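PDB 1X9F: hemoglobin chain d1 from Lumbricus terrestris, which probably carries oxygen on a heme iron, as one of the globin subunits of the large hemoglobin assembly of the earthworm. Local coordinates for residues 29-34 with 65-70; 106-111 with 130-135; 71-76 with 84-89. One frame throughout, in Å; residues are numbered along the deposited sequence.

Contact 1: residues 29-34 with 65-70. With CMO (carbon monoxide), chain U; HEM (protoporphyrin IX containing Fe), chain T.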
loop_
_atom_site.group_PDB
_atom_site.type_symbol
_atom_site.label_atom_id
_atom_site.label_comp_id
_atom_site.label_asym_id
_atom_site.label_seq_id
_atom_site.Cartn_x
_atom_site.Cartn_y
_atom_site.Cartn_z
ATOM N N LEU D 29 4.376 14.921 -11.088
ATOM C CA LEU D 29 5.021 14.029 -12.043
ATOM C C LEU D 29 3.992 13.072 -12.627
ATOM O O LEU D 29 3.905 12.904 -13.848
ATOM C CB LEU D 29 6.150 13.253 -11.346
ATOM C CG LEU D 29 6.811 12.048 -12.031
ATOM C CD1 LEU D 29 7.941 12.483 -12.957
ATOM C CD2 LEU D 29 7.334 11.066 -10.992
ATOM N N GLU D 30 3.211 12.456 -11.744
ATOM C CA GLU D 30 2.182 11.512 -12.157
ATOM C C GLU D 30 1.199 12.184 -13.101
ATOM O O GLU D 30 0.803 11.605 -14.116
ATOM C CB GLU D 30 1.443 10.959 -10.945
ATOM C CG GLU D 30 0.497 9.816 -11.283
ATOM C CD GLU D 30 -0.232 9.282 -10.068
ATOM O OE1 GLU D 30 0.283 9.430 -8.936
ATOM O OE2 GLU D 30 -1.327 8.703 -10.240
ATOM N N LEU D 31 0.821 13.412 -12.752
ATOM C CA LEU D 31 -0.058 14.222 -13.575
ATOM C C LEU D 31 0.517 14.446 -14.967
ATOM O O LEU D 31 -0.135 14.094 -15.948
ATOM C CB LEU D 31 -0.383 15.560 -12.890
ATOM C CG LEU D 31 -1.135 16.644 -13.680
ATOM C CD1 LEU D 31 -2.499 16.156 -14.138
ATOM C CD2 LEU D 31 -1.281 17.908 -12.845
ATOM N N TRP D 32 1.723 15.013 -15.062
ATOM C CA TRP D 32 2.308 15.309 -16.377
ATOM C C TRP D 32 2.642 14.091 -17.200
ATOM O O TRP D 32 2.583 14.140 -18.427
ATOM C CB TRP D 32 3.522 16.229 -16.271
ATOM C CG TRP D 32 3.070 17.569 -15.965
ATOM C CD1 TRP D 32 3.149 18.193 -14.766
ATOM C CD2 TRP D 32 2.376 18.454 -16.841
ATOM N NE1 TRP D 32 2.564 19.435 -14.839
ATOM C CE2 TRP D 32 2.082 19.618 -16.108
ATOM C CE3 TRP D 32 1.980 18.389 -18.187
ATOM C CZ2 TRP D 32 1.417 20.699 -16.666
ATOM C CZ3 TRP D 32 1.317 19.469 -18.743
ATOM C CH2 TRP D 32 1.047 20.611 -17.984
ATOM N N ARG D 33 2.990 12.997 -16.534
ATOM C CA ARG D 33 3.283 11.782 -17.263
ATOM C C ARG D 33 2.036 11.266 -17.963
ATOM O O ARG D 33 2.097 10.876 -19.129
ATOM C CB ARG D 33 3.851 10.706 -16.360
ATOM C CG ARG D 33 4.434 9.581 -17.174
ATOM C CD ARG D 33 5.012 8.480 -16.361
ATOM N NE ARG D 33 3.990 7.812 -15.566
ATOM C CZ ARG D 33 4.226 6.768 -14.788
ATOM N NH1 ARG D 33 5.452 6.262 -14.696
ATOM N NH2 ARG D 33 3.235 6.219 -14.097
ATOM N N ASP D 34 0.912 11.278 -17.244
ATOM C CA ASP D 34 -0.386 10.901 -17.799
ATOM C C ASP D 34 -0.740 11.760 -19.004
ATOM O O ASP D 34 -1.074 11.238 -20.068
ATOM C CB ASP D 34 -1.481 11.039 -16.737
ATOM C CG ASP D 34 -1.561 9.840 -15.800
ATOM O OD1 ASP D 34 -0.658 8.971 -15.818
ATOM O OD2 ASP D 34 -2.507 9.689 -14.995
ATOM N N ARG D 65 5.939 24.609 -10.045
ATOM C CA ARG D 65 5.430 25.950 -10.346
ATOM C C ARG D 65 3.973 25.900 -10.793
ATOM O O ARG D 65 3.190 26.789 -10.445
ATOM C CB ARG D 65 6.290 26.661 -11.399
ATOM C CG ARG D 65 7.610 27.179 -10.854
ATOM C CD ARG D 65 8.312 28.195 -11.743
ATOM N NE ARG D 65 8.811 27.610 -12.990
ATOM C CZ ARG D 65 9.954 26.938 -13.118
ATOM N NH1 ARG D 65 10.749 26.735 -12.070
ATOM N NH2 ARG D 65 10.298 26.457 -14.304
ATOM N N VAL D 66 3.610 24.861 -11.541
ATOM C CA VAL D 66 2.234 24.686 -12.008
ATOM C C VAL D 66 1.282 24.380 -10.868
ATOM O O VAL D 66 0.239 25.017 -10.751
ATOM C CB VAL D 66 2.132 23.540 -13.010
ATOM C CG1 VAL D 66 0.671 23.330 -13.448
ATOM C CG2 VAL D 66 3.034 23.811 -14.184
ATOM N N LEU D 67 1.632 23.398 -10.043
ATOM C CA LEU D 67 0.787 23.026 -8.918
ATOM C C LEU D 67 0.628 24.186 -7.940
ATOM O O LEU D 67 -0.461 24.397 -7.393
ATOM C CB LEU D 67 1.342 21.791 -8.201
ATOM C CG LEU D 67 1.133 20.389 -8.797
ATOM C CD1 LEU D 67 -0.307 20.160 -9.255
ATOM C CD2 LEU D 67 2.086 20.123 -9.953
ATOM N N SER D 68 1.709 24.937 -7.728
ATOM C CA SER D 68 1.654 26.106 -6.846
ATOM C C SER D 68 0.710 27.146 -7.442
ATOM O O SER D 68 0.008 27.848 -6.715
ATOM C CB SER D 68 3.051 26.698 -6.617
ATOM O OG SER D 68 2.978 27.877 -5.806
ATOM N N GLY D 69 0.697 27.225 -8.772
ATOM C CA GLY D 69 -0.206 28.116 -9.503
ATOM C C GLY D 69 -1.657 27.707 -9.339
ATOM O O GLY D 69 -2.523 28.542 -9.051
ATOM N N LEU D 70 -1.915 26.413 -9.512
ATOM C CA LEU D 70 -3.239 25.861 -9.306
ATOM C C LEU D 70 -3.669 26.144 -7.882
ATOM O O LEU D 70 -4.828 26.481 -7.631
ATOM C CB LEU D 70 -3.220 24.354 -9.533
ATOM C CG LEU D 70 -4.309 23.732 -10.411
ATOM C CD1 LEU D 70 -4.240 22.220 -10.266
ATOM C CD2 LEU D 70 -5.704 24.238 -10.067
HETATM C C CMO U . 1.982 24.298 -16.822
HETATM O O CMO U . 2.575 23.311 -17.498
HETATM C CHA HEM T . 4.259 27.852 -17.343
HETATM C CHB HEM T . 0.330 27.471 -14.493
HETATM C CHC HEM T . -1.787 24.468 -17.728
HETATM C CHD HEM T . 2.033 25.174 -20.745
HETATM C C1A HEM T . 3.360 27.934 -16.197
HETATM C C2A HEM T . 3.760 28.648 -15.084
HETATM C C3A HEM T . 2.620 28.571 -14.172
HETATM C C4A HEM T . 1.674 27.774 -14.979
HETATM C CMA HEM T . 2.472 29.159 -12.790
HETATM C CAA HEM T . 5.097 29.295 -14.856
HETATM C CBA HEM T . 5.110 30.794 -15.062
HETATM C CGA HEM T . 6.510 31.207 -14.659
HETATM O O1A HEM T . 6.847 31.162 -13.452
HETATM O O2A HEM T . 7.289 31.571 -15.564
HETATM C C1B HEM T . -0.633 26.603 -15.164
HETATM C C2B HEM T . -1.821 26.254 -14.545
HETATM C C3B HEM T . -2.345 25.416 -15.474
HETATM C C4B HEM T . -1.522 25.312 -16.561
HETATM C CMB HEM T . -2.394 26.673 -13.204
HETATM C CAB HEM T . -3.536 24.873 -15.279
HETATM C CBB HEM T . -4.828 24.526 -15.065
HETATM C C1C HEM T . -0.868 24.365 -18.871
HETATM C C2C HEM T . -1.167 23.546 -19.944
HETATM C C3C HEM T . -0.110 23.753 -20.783
HETATM C C4C HEM T . 0.780 24.631 -20.167
HETATM C CMC HEM T . -2.377 22.664 -20.174
HETATM C CAC HEM T . -0.042 23.001 -22.071
HETATM C CBC HEM T . 0.839 23.370 -23.112
HETATM C C1D HEM T . 3.023 26.050 -20.079
HETATM C C2D HEM T . 4.248 26.390 -20.662
HETATM C C3D HEM T . 4.908 27.144 -19.717
HETATM C C4D HEM T . 3.945 27.191 -18.607
HETATM C CMD HEM T . 4.745 26.010 -22.034
HETATM C CAD HEM T . 6.256 27.816 -19.787
HETATM C CBD HEM T . 7.381 26.878 -19.366
HETATM C CGD HEM T . 8.645 27.705 -19.439
HETATM O O1D HEM T . 8.797 28.642 -18.625
HETATM O O2D HEM T . 9.480 27.424 -20.322
HETATM N NA HEM T . 2.110 27.416 -16.211
HETATM N NB HEM T . -0.400 26.045 -16.385
HETATM N NC HEM T . 0.298 25.066 -18.979
HETATM N ND HEM T . 2.810 26.503 -18.824
HETATM FE FE HEM T . 1.191 26.278 -17.621
#
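W32 and V66 meet across the distal side of the heme, where one edge of the indole faces a branch of the valine: W32 CZ2 lies 4.2 Å from V66 CG1, close to the plane of the ring. With CG anti to the carbonyl carbon (chi1 -74°), the indole of W32 leaves its helix toward the ligand, so that its six-membered ring borders both the valine and the bound carbon monoxide, whose oxygen approaches the ring obliquely. The backbones stay well apart, W32 CA and V66 CA being 10.3 Å from each other, and the indole spans most of the gap to the smaller valine. V66 has CG1 anti to its backbone nitrogen (chi1 178°), which sets this methyl against the porphyrin as well, 3.9 Å from heme C1B. This is the distal pocket of the globin fold, formed by the B helix (21-38) and the E helix (57-75); F46 and F59 meet W32 edge-to-face, and H62, the distal histidine, is hydrogen-bonded to the carbon monoxide. On the flank away from the ligand, L31 and L67 make a second, purely apolar touch through single methyls, L31 CD2 and L67 CD1 standing 4.3 Å apart. L67 also packs on W14 and F18 of helix 4-18, and L31 rests on F107 of helix 101-119, which ties the pair into the hydrophobic core. The E helix runs close to the porphyrin, G69 CA lying 4.4 Å from heme CMA. One turn earlier, R65 bends at chi3 near the heme propionate, and its NH1 is hydrogen-bonded to a polar side chain of another protein's chain.

Contact 2: residues 106-111 with 130-135. With HEM (protoporphyrin IX containing Fe), chain T.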
loop_
_atom_site.group_PDB
_atom_site.type_symbol
_atom_site.label_atom_id
_atom_site.label_comp_id
_atom_site.label_asym_id
_atom_site.label_seq_id
_atom_site.Cartn_x
_atom_site.Cartn_y
_atom_site.Cartn_z
ATOM N N ILE D 106 -7.430 18.851 -21.798
ATOM C CA ILE D 106 -6.739 17.597 -21.509
ATOM C C ILE D 106 -6.144 17.665 -20.106
ATOM O O ILE D 106 -6.183 16.682 -19.358
ATOM C CB ILE D 106 -5.642 17.305 -22.563
ATOM C CG1 ILE D 106 -6.270 17.038 -23.937
ATOM C CG2 ILE D 106 -4.765 16.110 -22.134
ATOM C CD1 ILE D 106 -5.428 17.523 -25.112
ATOM N N PHE D 107 -5.608 18.828 -19.751
ATOM C CA PHE D 107 -5.063 19.018 -18.420
ATOM C C PHE D 107 -6.113 18.718 -17.353
ATOM O O PHE D 107 -5.869 17.922 -16.440
ATOM C CB PHE D 107 -4.540 20.440 -18.248
ATOM C CG PHE D 107 -4.012 20.722 -16.874
ATOM C CD1 PHE D 107 -2.651 20.638 -16.613
ATOM C CD2 PHE D 107 -4.875 21.077 -15.840
ATOM C CE1 PHE D 107 -2.152 20.903 -15.341
ATOM C CE2 PHE D 107 -4.388 21.335 -14.563
ATOM C CZ PHE D 107 -3.023 21.254 -14.316
ATOM N N LEU D 108 -7.268 19.366 -17.479
ATOM C CA LEU D 108 -8.371 19.176 -16.559
ATOM C C LEU D 108 -8.791 17.716 -16.496
ATOM O O LEU D 108 -9.026 17.190 -15.407
ATOM C CB LEU D 108 -9.558 20.046 -16.978
ATOM C CG LEU D 108 -10.833 19.977 -16.126
ATOM C CD1 LEU D 108 -10.562 20.314 -14.665
ATOM C CD2 LEU D 108 -11.889 20.906 -16.705
ATOM N N LYS D 109 -8.879 17.065 -17.658
ATOM C CA LYS D 109 -9.261 15.650 -17.728
ATOM C C LYS D 109 -8.350 14.801 -16.847
ATOM O O LYS D 109 -8.817 13.938 -16.099
ATOM C CB LYS D 109 -9.221 15.123 -19.173
ATOM C CG LYS D 109 -9.895 13.755 -19.362
ATOM C CD LYS D 109 -8.971 12.732 -20.038
ATOM C CE LYS D 109 -8.821 12.966 -21.540
ATOM N NZ LYS D 109 -7.896 11.976 -22.170
ATOM N N HIS D 110 -7.053 15.061 -16.935
ATOM C CA HIS D 110 -6.088 14.280 -16.192
ATOM C C HIS D 110 -5.934 14.718 -14.748
ATOM O O HIS D 110 -5.702 13.879 -13.880
ATOM C CB HIS D 110 -4.749 14.280 -16.899
ATOM C CG HIS D 110 -4.709 13.380 -18.089
ATOM N ND1 HIS D 110 -4.914 13.835 -19.375
ATOM C CD2 HIS D 110 -4.484 12.049 -18.191
ATOM C CE1 HIS D 110 -4.813 12.823 -20.217
ATOM N NE2 HIS D 110 -4.553 11.728 -19.524
ATOM N N LEU D 111 -6.055 16.017 -14.487
ATOM C CA LEU D 111 -6.100 16.490 -13.112
ATOM C C LEU D 111 -7.215 15.766 -12.357
ATOM O O LEU D 111 -6.978 15.216 -11.282
ATOM C CB LEU D 111 -6.300 18.003 -13.052
ATOM C CG LEU D 111 -6.388 18.593 -11.642
ATOM C CD1 LEU D 111 -5.081 18.407 -10.855
ATOM C CD2 LEU D 111 -6.788 20.063 -11.705
ATOM N N ASP D 130 -16.981 21.919 -12.059
ATOM C CA ASP D 130 -17.497 23.274 -12.132
ATOM C C ASP D 130 -16.363 24.242 -11.847
ATOM O O ASP D 130 -16.031 25.092 -12.680
ATOM C CB ASP D 130 -18.614 23.481 -11.106
ATOM C CG ASP D 130 -19.885 22.738 -11.463
ATOM O OD1 ASP D 130 -20.815 22.721 -10.630
ATOM O OD2 ASP D 130 -20.054 22.146 -12.551
ATOM N N CYS D 131 -15.761 24.063 -10.667
ATOM C CA CYS D 131 -14.794 24.996 -10.099
ATOM C C CYS D 131 -13.515 25.232 -10.902
ATOM O O CYS D 131 -13.151 26.382 -11.163
ATOM C CB CYS D 131 -14.427 24.521 -8.700
ATOM S SG CYS D 131 -14.682 25.782 -7.452
ATOM N N VAL D 132 -12.827 24.157 -11.272
ATOM C CA VAL D 132 -11.561 24.284 -11.992
ATOM C C VAL D 132 -11.805 24.728 -13.436
ATOM O O VAL D 132 -10.979 25.426 -14.026
ATOM C CB VAL D 132 -10.727 22.974 -11.930
ATOM C CG1 VAL D 132 -9.458 23.083 -12.769
ATOM C CG2 VAL D 132 -10.361 22.644 -10.494
ATOM N N ASP D 133 -12.951 24.326 -13.985
ATOM C CA ASP D 133 -13.369 24.702 -15.336
ATOM C C ASP D 133 -13.275 26.200 -15.539
ATOM O O ASP D 133 -12.692 26.671 -16.516
ATOM C CB ASP D 133 -14.813 24.288 -15.565
ATOM C CG ASP D 133 -15.010 23.573 -16.869
ATOM O OD1 ASP D 133 -15.967 22.769 -16.948
ATOM O OD2 ASP D 133 -14.274 23.732 -17.868
ATOM N N GLN D 134 -13.856 26.940 -14.598
ATOM C CA GLN D 134 -13.774 28.390 -14.581
ATOM C C GLN D 134 -12.318 28.865 -14.594
ATOM O O GLN D 134 -11.984 29.819 -15.301
ATOM C CB GLN D 134 -14.512 28.945 -13.360
ATOM C CG GLN D 134 -14.257 30.426 -13.094
ATOM C CD GLN D 134 -14.659 30.865 -11.698
ATOM O OE1 GLN D 134 -14.865 32.057 -11.461
ATOM N NE2 GLN D 134 -14.774 29.915 -10.772
ATOM N N ILE D 135 -11.463 28.195 -13.817
ATOM C CA ILE D 135 -10.035 28.520 -13.783
ATOM C C ILE D 135 -9.407 28.256 -15.144
ATOM O O ILE D 135 -8.744 29.132 -15.701
ATOM C CB ILE D 135 -9.291 27.730 -12.674
ATOM C CG1 ILE D 135 -9.793 28.147 -11.291
ATOM C CG2 ILE D 135 -7.777 27.960 -12.772
ATOM C CD1 ILE D 135 -9.369 27.180 -10.186
HETATM C CHA HEM T . 4.259 27.852 -17.343
HETATM C CHB HEM T . 0.330 27.471 -14.493
HETATM C CHC HEM T . -1.787 24.468 -17.728
HETATM C CHD HEM T . 2.033 25.174 -20.745
HETATM C C1A HEM T . 3.360 27.934 -16.197
HETATM C C2A HEM T . 3.760 28.648 -15.084
HETATM C C3A HEM T . 2.620 28.571 -14.172
HETATM C C4A HEM T . 1.674 27.774 -14.979
HETATM C CMA HEM T . 2.472 29.159 -12.790
HETATM C CAA HEM T . 5.097 29.295 -14.856
HETATM C CBA HEM T . 5.110 30.794 -15.062
HETATM C CGA HEM T . 6.510 31.207 -14.659
HETATM O O1A HEM T . 6.847 31.162 -13.452
HETATM O O2A HEM T . 7.289 31.571 -15.564
HETATM C C1B HEM T . -0.633 26.603 -15.164
HETATM C C2B HEM T . -1.821 26.254 -14.545
HETATM C C3B HEM T . -2.345 25.416 -15.474
HETATM C C4B HEM T . -1.522 25.312 -16.561
HETATM C CMB HEM T . -2.394 26.673 -13.204
HETATM C CAB HEM T . -3.536 24.873 -15.279
HETATM C CBB HEM T . -4.828 24.526 -15.065
HETATM C C1C HEM T . -0.868 24.365 -18.871
HETATM C C2C HEM T . -1.167 23.546 -19.944
HETATM C C3C HEM T . -0.110 23.753 -20.783
HETATM C C4C HEM T . 0.780 24.631 -20.167
HETATM C CMC HEM T . -2.377 22.664 -20.174
HETATM C CAC HEM T . -0.042 23.001 -22.071
HETATM C CBC HEM T . 0.839 23.370 -23.112
HETATM C C1D HEM T . 3.023 26.050 -20.079
HETATM C C2D HEM T . 4.248 26.390 -20.662
HETATM C C3D HEM T . 4.908 27.144 -19.717
HETATM C C4D HEM T . 3.945 27.191 -18.607
HETATM C CMD HEM T . 4.745 26.010 -22.034
HETATM C CAD HEM T . 6.256 27.816 -19.787
HETATM C CBD HEM T . 7.381 26.878 -19.366
HETATM C CGD HEM T . 8.645 27.705 -19.439
HETATM O O1D HEM T . 8.797 28.642 -18.625
HETATM O O2D HEM T . 9.480 27.424 -20.322
HETATM N NA HEM T . 2.110 27.416 -16.211
HETATM N NB HEM T . -0.400 26.045 -16.385
HETATM N NC HEM T . 0.298 25.066 -18.979
HETATM N ND HEM T . 2.810 26.503 -18.824
HETATM FE FE HEM T . 1.191 26.278 -17.621
#
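L108 divides its two methyls between neighbouring residues of the facing helix. L108 CD1 packs on V132 CG1 at 3.5 Å, the two side chains sliding past each other in opposite directions, while L108 CD2 lies 3.9 Å from D133 OD2, where the leucine crosses the aspartate nearly at a right angle. V132 CG1 also receives a second leucine one turn on, with L111 CD2 4.2 Å away and the side chains meeting at a slant. No hydrogen bond joins the segments, and van der Waals packing holds the contact. Behind this layer, F107 turns one ring face to heme vinyl carbon CAB. On another side of the same helix, H110 ND1 donates to I106 O (3.1 Å, 152°), tilted out of the carbonyl plane; the backbone N of H110 reaches the same oxygen from the opposite face, so the carbonyl is gripped twice and the imidazole is pinned along its own helix. C131 fastens the partner helix to the N-terminal arm through its disulfide with C2. With short axes 10.8 Å apart and running at 151°, the pair is the antiparallel G-H helical hairpin of the globin fold.

Contact 3: residues 71-76 with 84-89. With HEM (protoporphyrin IX containing Fe), chain M.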
loop_
_atom_site.group_PDB
_atom_site.type_symbol
_atom_site.label_atom_id
_atom_site.label_comp_id
_atom_site.label_asym_id
_atom_site.label_seq_id
_atom_site.Cartn_x
_atom_site.Cartn_y
_atom_site.Cartn_z
ATOM N N ASP D 71 -2.722 26.017 -6.957
ATOM C CA ASP D 71 -2.996 26.284 -5.560
ATOM C C ASP D 71 -3.516 27.709 -5.327
ATOM O O ASP D 71 -4.466 27.909 -4.560
ATOM C CB ASP D 71 -1.757 26.048 -4.713
ATOM C CG ASP D 71 -2.076 26.069 -3.252
ATOM O OD1 ASP D 71 -1.781 27.090 -2.580
ATOM O OD2 ASP D 71 -2.685 25.129 -2.695
ATOM N N ILE D 72 -2.890 28.681 -5.993
ATOM C CA ILE D 72 -3.294 30.089 -5.895
ATOM C C ILE D 72 -4.725 30.284 -6.361
ATOM O O ILE D 72 -5.513 30.954 -5.685
ATOM C CB ILE D 72 -2.349 31.015 -6.702
ATOM C CG1 ILE D 72 -0.938 30.976 -6.119
ATOM C CG2 ILE D 72 -2.868 32.455 -6.699
ATOM C CD1 ILE D 72 0.089 31.752 -6.917
ATOM N N THR D 73 -5.056 29.693 -7.508
ATOM C CA THR D 73 -6.381 29.860 -8.091
ATOM C C THR D 73 -7.445 29.164 -7.258
ATOM O O THR D 73 -8.507 29.736 -7.038
ATOM C CB THR D 73 -6.443 29.361 -9.549
ATOM O OG1 THR D 73 -6.065 27.980 -9.607
ATOM C CG2 THR D 73 -5.405 30.054 -10.413
ATOM N N ILE D 74 -7.182 27.943 -6.805
ATOM C CA ILE D 74 -8.127 27.260 -5.925
ATOM C C ILE D 74 -8.377 28.098 -4.675
ATOM O O ILE D 74 -9.518 28.223 -4.220
ATOM C CB ILE D 74 -7.617 25.853 -5.568
ATOM C CG1 ILE D 74 -7.627 24.980 -6.833
ATOM C CG2 ILE D 74 -8.458 25.223 -4.438
ATOM C CD1 ILE D 74 -7.061 23.598 -6.628
ATOM N N SER D 75 -7.325 28.698 -4.130
ATOM C CA SER D 75 -7.490 29.463 -2.899
ATOM C C SER D 75 -8.141 30.838 -3.129
ATOM O O SER D 75 -8.489 31.526 -2.166
ATOM C CB SER D 75 -6.164 29.579 -2.139
ATOM O OG SER D 75 -5.283 30.496 -2.771
ATOM N N MET D 76 -8.313 31.218 -4.398
ATOM C CA MET D 76 -8.983 32.471 -4.774
ATOM C C MET D 76 -10.406 32.257 -5.285
ATOM O O MET D 76 -11.068 33.215 -5.695
ATOM C CB MET D 76 -8.178 33.219 -5.841
ATOM C CG MET D 76 -6.935 33.898 -5.316
ATOM S SD MET D 76 -6.045 34.745 -6.623
ATOM C CE MET D 76 -4.676 35.419 -5.689
ATOM N N ALA D 84 -9.906 37.162 -10.841
ATOM C CA ALA D 84 -9.837 37.797 -12.162
ATOM C C ALA D 84 -8.407 38.237 -12.492
ATOM O O ALA D 84 -7.878 37.918 -13.567
ATOM C CB ALA D 84 -10.814 38.968 -12.257
ATOM N N ALA D 85 -7.774 38.935 -11.554
ATOM C CA ALA D 85 -6.393 39.382 -11.733
ATOM C C ALA D 85 -5.406 38.229 -11.914
ATOM O O ALA D 85 -4.545 38.286 -12.801
ATOM C CB ALA D 85 -5.967 40.269 -10.568
ATOM N N GLN D 86 -5.524 37.196 -11.080
ATOM C CA GLN D 86 -4.608 36.061 -11.137
ATOM C C GLN D 86 -4.771 35.310 -12.447
ATOM O O GLN D 86 -3.783 34.912 -13.064
ATOM C CB GLN D 86 -4.812 35.114 -9.948
ATOM C CG GLN D 86 -3.859 33.917 -9.923
ATOM C CD GLN D 86 -2.398 34.323 -9.818
ATOM O OE1 GLN D 86 -2.079 35.393 -9.302
ATOM N NE2 GLN D 86 -1.508 33.465 -10.303
ATOM N N LEU D 87 -6.012 35.118 -12.877
ATOM C CA LEU D 87 -6.248 34.400 -14.122
ATOM C C LEU D 87 -5.694 35.171 -15.318
ATOM O O LEU D 87 -5.116 34.572 -16.227
ATOM C CB LEU D 87 -7.731 34.073 -14.307
ATOM C CG LEU D 87 -8.382 33.107 -13.307
ATOM C CD1 LEU D 87 -9.846 32.902 -13.671
ATOM C CD2 LEU D 87 -7.653 31.765 -13.229
ATOM N N ALA D 88 -5.871 36.492 -15.313
ATOM C CA ALA D 88 -5.296 37.349 -16.347
ATOM C C ALA D 88 -3.771 37.186 -16.391
ATOM O O ALA D 88 -3.176 37.081 -17.470
ATOM C CB ALA D 88 -5.685 38.805 -16.116
ATOM N N HIS D 89 -3.163 37.145 -15.203
ATOM C CA HIS D 89 -1.716 37.024 -15.033
ATOM C C HIS D 89 -1.214 35.705 -15.591
ATOM O O HIS D 89 -0.196 35.663 -16.283
ATOM C CB HIS D 89 -1.372 37.122 -13.545
ATOM C CG HIS D 89 0.095 37.092 -13.245
ATOM N ND1 HIS D 89 0.820 38.237 -12.991
ATOM C CD2 HIS D 89 0.962 36.060 -13.112
ATOM C CE1 HIS D 89 2.075 37.912 -12.738
ATOM N NE2 HIS D 89 2.188 36.598 -12.806
HETATM C CHA HEM M . 7.211 39.473 -8.565
HETATM C CHB HEM M . 8.374 35.935 -5.385
HETATM C CHC HEM M . 11.304 39.052 -3.035
HETATM C CHD HEM M . 10.328 42.544 -6.342
HETATM C C1A HEM M . 7.249 38.172 -7.867
HETATM C C2A HEM M . 6.492 37.076 -8.288
HETATM C C3A HEM M . 6.814 36.005 -7.349
HETATM C C4A HEM M . 7.769 36.686 -6.475
HETATM C CMA HEM M . 6.323 34.574 -7.295
HETATM C CAA HEM M . 5.527 36.957 -9.436
HETATM C CBA HEM M . 6.287 36.486 -10.675
HETATM C CGA HEM M . 5.253 36.441 -11.768
HETATM O O1A HEM M . 4.513 35.439 -11.853
HETATM O O2A HEM M . 5.173 37.418 -12.540
HETATM C C1B HEM M . 9.326 36.491 -4.439
HETATM C C2B HEM M . 9.826 35.726 -3.393
HETATM C C3B HEM M . 10.640 36.645 -2.816
HETATM C C4B HEM M . 10.568 37.852 -3.454
HETATM C CMB HEM M . 9.595 34.272 -3.003
HETATM C CAB HEM M . 11.360 36.434 -1.719
HETATM C CBB HEM M . 11.971 36.132 -0.523
HETATM C C1C HEM M . 11.304 40.335 -3.759
HETATM C C2C HEM M . 12.077 41.419 -3.358
HETATM C C3C HEM M . 11.775 42.371 -4.299
HETATM C C4C HEM M . 10.881 41.813 -5.187
HETATM C CMC HEM M . 13.022 41.535 -2.184
HETATM C CAC HEM M . 12.352 43.738 -4.373
HETATM C CBC HEM M . 11.772 44.805 -3.800
HETATM C C1D HEM M . 9.349 41.995 -7.301
HETATM C C2D HEM M . 8.852 42.757 -8.357
HETATM C C3D HEM M . 7.968 41.921 -9.008
HETATM C C4D HEM M . 8.023 40.662 -8.238
HETATM C CMD HEM M . 9.211 44.181 -8.715
HETATM C CAD HEM M . 7.143 42.196 -10.239
HETATM C CBD HEM M . 5.740 42.611 -9.841
HETATM C CGD HEM M . 4.959 42.725 -11.128
HETATM O O1D HEM M . 5.052 43.781 -11.805
HETATM O O2D HEM M . 4.260 41.741 -11.471
HETATM N NA HEM M . 8.040 37.976 -6.781
HETATM N NB HEM M . 9.734 37.797 -4.510
HETATM N NC HEM M . 10.548 40.536 -4.874
HETATM N ND HEM M . 8.865 40.723 -7.189
HETATM FE FE HEM M . 9.275 39.273 -5.828
#
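Q86, a buried glutamine, supplies the largest surface to this helix pair, yet it makes no hydrogen bond across it: I72 CG2 sits over the face of its amide, 3.7 Å from Q86 CD. The two helices are the E and F helices of the globin fold (57-75 and 80-95), joined by a short turn and running antiparallel at 156°, with their local axes 10.1 Å apart. Q86 has CG anti to its backbone nitrogen (chi1 -178°) and then bends at chi2, which lays the carbon chain against I72 and M76, both on one side of it, and turns the amide out toward the subunit boundary. There OE1 accepts a hydrogen bond from a basic side chain of another protein's chain. M76, extended beyond CG, brings its sulfur across the base of the glutamine, SD lying 3.6 Å from Q86 CB. Cut back to an alanine, position 86 would probably leave a gap beside I72 CG2 and deprive the basic group of the neighbouring protein of its acceptor. T73 continues the apolar seam inward: its hydroxyl is hydrogen-bonded to L70 O of its own helix, while its methyl faces the partner, T73 CG2 standing 4.0 Å from L87 CD2. These two residues also pack on I135 of helix 125-139, so the inner end of the seam merges with the core. S75 turns back on its own helix, OG donating to I72 O from above the carbonyl plane. At the outer end, the F helix reaches a heme that this chain does not carry: H89 NE2 donates to propionate oxygen O1A of that heme at 2.8 Å and 160°, with the carboxylate carbon CGA at the ring edge, in its plane.

Overall arrangement
Contacts 1 and 2 lie deep, their centres about 6 and 7 Å from the centre of the chain, whereas contact 3 sits about 12 Å out, against a neighbouring protein chain. Contacts 1 and 3 use successive lengths of helix 57-75, and contact 2 abuts both: L111 CD2 lies 3.6 Å from L70 CD1, and I135 CD1 3.4 Å from T73 OG1. All three are joined across their segments by packing without hydrogen bonds, but their surroundings differ. Contact 1 is aromatic and aliphatic around the heme-bound ligand, contact 2 is mostly aliphatic with F107 reaching that heme, and contact 3 sends polar groups to another protein and its own histidine to a second heme.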